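Local coordinates for UPF0336 protein Rv0637 (Mycobacterium tuberculosis, PDB 5ZY8) that probably contributes, as the HadC subunit, to (3R)-hydroxyacyl-[acyl-carrier-protein] dehydratase activity, at residues Thr5-Met10 / Met107-Val112. Residues are numbered along the deposited sequence; the frame is centred on the assembly and turned at random.
Sequences TDIRGM and MDIHSV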
loop_
_atom_site.group_PDB
_atom_site.type_symbol
_atom_site.label_atom_id
_atom_site.label_comp_id
_atom_site.label_asym_id
_atom_site.label_seq_id
_atom_site.Cartn_x
_atom_site.Cartn_y
_atom_site.Cartn_z
ATOM N N THR C 5 12.107 2.036 -31.379
ATOM C CA THR C 5 13.469 2.357 -30.963
ATOM C C THR C 5 14.153 1.047 -30.614
ATOM O O THR C 5 13.584 0.220 -29.896
ATOM C CB THR C 5 13.513 3.309 -29.753
ATOM O OG1 THR C 5 12.872 4.550 -30.077
ATOM C CG2 THR C 5 14.950 3.579 -29.313
ATOM N N ASP C 6 15.359 0.851 -31.132
ATOM C CA ASP C 6 16.090 -0.379 -30.868
ATOM C C ASP C 6 16.666 -0.297 -29.460
ATOM O O ASP C 6 17.513 0.559 -29.180
ATOM C CB ASP C 6 17.191 -0.585 -31.903
ATOM C CG ASP C 6 18.032 -1.815 -31.618
ATOM O OD1 ASP C 6 17.524 -2.746 -30.956
ATOM O OD2 ASP C 6 19.206 -1.849 -32.056
ATOM N N ILE C 7 16.214 -1.189 -28.579
ATOM C CA ILE C 7 16.558 -1.131 -27.166
ATOM C C ILE C 7 17.426 -2.308 -26.734
ATOM O O ILE C 7 17.748 -2.421 -25.545
ATOM C CB ILE C 7 15.292 -1.055 -26.294
ATOM C CG1 ILE C 7 14.295 -2.129 -26.737
ATOM C CG2 ILE C 7 14.660 0.331 -26.351
ATOM C CD1 ILE C 7 13.172 -2.363 -25.774
ATOM N N ARG C 8 17.858 -3.159 -27.673
ATOM C CA ARG C 8 18.526 -4.413 -27.318
ATOM C C ARG C 8 19.785 -4.182 -26.496
ATOM O O ARG C 8 20.641 -3.369 -26.859
ATOM C CB ARG C 8 18.883 -5.230 -28.565
ATOM C CG ARG C 8 17.707 -5.806 -29.314
ATOM C CD ARG C 8 18.064 -6.075 -30.762
ATOM N NE ARG C 8 16.877 -6.133 -31.608
ATOM C CZ ARG C 8 16.062 -7.180 -31.683
ATOM N NH1 ARG C 8 15.001 -7.141 -32.484
ATOM N NH2 ARG C 8 16.303 -8.266 -30.955
ATOM N N GLY C 9 19.875 -4.881 -25.363
ATOM C CA GLY C 9 21.067 -4.827 -24.544
ATOM C C GLY C 9 21.251 -3.554 -23.759
ATOM O O GLY C 9 22.361 -3.276 -23.301
ATOM N N MET C 10 20.209 -2.744 -23.626
ATOM C CA MET C 10 20.281 -1.592 -22.743
ATOM C C MET C 10 20.248 -2.033 -21.280
ATOM O O MET C 10 19.456 -2.899 -20.892
ATOM C CB MET C 10 19.128 -0.641 -23.048
ATOM C CG MET C 10 19.487 0.408 -24.085
ATOM S SD MET C 10 18.082 1.355 -24.693
ATOM C CE MET C 10 18.934 2.609 -25.650
ATOM N N MET C 107 17.703 -2.990 -14.466
ATOM C CA MET C 107 16.941 -3.688 -15.488
ATOM C C MET C 107 17.783 -3.812 -16.752
ATOM O O MET C 107 18.277 -2.807 -17.271
ATOM C CB MET C 107 15.650 -2.937 -15.785
ATOM C CG MET C 107 14.587 -3.754 -16.464
ATOM S SD MET C 107 13.423 -2.599 -17.181
ATOM C CE MET C 107 14.446 -1.931 -18.492
ATOM N N ASP C 108 17.921 -5.035 -17.263
ATOM C CA ASP C 108 18.504 -5.250 -18.579
ATOM C C ASP C 108 17.422 -5.655 -19.570
ATOM O O ASP C 108 16.458 -6.342 -19.223
ATOM C CB ASP C 108 19.581 -6.352 -18.558
ATOM C CG ASP C 108 20.667 -6.118 -17.513
ATOM O OD1 ASP C 108 20.675 -5.033 -16.897
ATOM O OD2 ASP C 108 21.532 -7.014 -17.326
ATOM N N ILE C 109 17.625 -5.281 -20.827
ATOM C CA ILE C 109 16.783 -5.791 -21.900
ATOM C C ILE C 109 17.328 -7.153 -22.319
ATOM O O ILE C 109 18.396 -7.255 -22.935
ATOM C CB ILE C 109 16.720 -4.828 -23.084
ATOM C CG1 ILE C 109 16.146 -3.493 -22.616
ATOM C CG2 ILE C 109 15.920 -5.465 -24.222
ATOM C CD1 ILE C 109 14.646 -3.419 -22.634
ATOM N N HIS C 110 16.606 -8.203 -21.943
ATOM C CA HIS C 110 17.079 -9.563 -22.141
ATOM C C HIS C 110 16.851 -10.020 -23.573
ATOM O O HIS C 110 17.709 -10.696 -24.148
ATOM C CB HIS C 110 16.379 -10.495 -21.153
ATOM C CG HIS C 110 17.031 -11.833 -21.005
ATOM N ND1 HIS C 110 16.574 -12.959 -21.658
ATOM C CD2 HIS C 110 18.097 -12.232 -20.271
ATOM C CE1 HIS C 110 17.330 -13.993 -21.333
ATOM N NE2 HIS C 110 18.260 -13.579 -20.492
ATOM N N SER C 111 15.719 -9.652 -24.170
ATOM C CA SER C 111 15.364 -10.110 -25.506
ATOM C C SER C 111 14.361 -9.134 -26.094
ATOM O O SER C 111 13.556 -8.542 -25.370
ATOM C CB SER C 111 14.730 -11.512 -25.502
ATOM O OG SER C 111 15.299 -12.365 -24.530
ATOM N N VAL C 112 14.398 -9.005 -27.417
ATOM C CA VAL C 112 13.419 -8.230 -28.174
ATOM C C VAL C 112 13.059 -9.067 -29.389
ATOM O O VAL C 112 13.946 -9.508 -30.125
ATOM C CB VAL C 112 13.949 -6.847 -28.613
ATOM C CG1 VAL C 112 12.883 -6.092 -29.402
ATOM C CG2 VAL C 112 14.408 -6.033 -27.421
#
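I109 and V112 turn their side chains toward the loop 5-10, where I7 and R8 receive them. I109 has the most surface buried. Its CD1 meets CD1 of I7 at 3.6 Å, and the two side chains run at about a right angle. CG1 of I109 also lies 3.5 Å from the carbonyl O of I7. F71 of helix 61-74 touches I109 as well, and I7 rests on V121 of strand 120-129.

V112 sits farther along the strand. Its CG2 reaches CG1 of I7 at 4.0 Å and CG of R8 at 3.8 Å. The R8 chain runs out from CG to NE alongside V112, and the guanidinium ends against its CB and CG1. CB of V112 lies over one face of the guanidinium, near its margin rather than its centre. NH2 of R8 donates to the carbonyl O of V112 at 2.8 Å. This bond is bent, with 133° at the hydrogen. On the loop side, NE of R8 forms a salt bridge with OD1 of D6 at 3.5 Å.

I7 to M10 form a type II beta turn, closed by M10 N to I7 O. G9 takes the positive phi of the turn. The turn leads into strand 11-19, and M10 O accepts N-H of I109 at 3.0 Å. M107 and W12 are also backbone-bonded, so the pairing goes on into the antiparallel sheet of this hotdog-family chain.

An apolar cluster of I7, I109 and V112 lies beside two hydrogen bonds to backbone atoms of the strand. The exposed R8 joins the loop to the strand, and its link to D6 probably steadies the guanidinium.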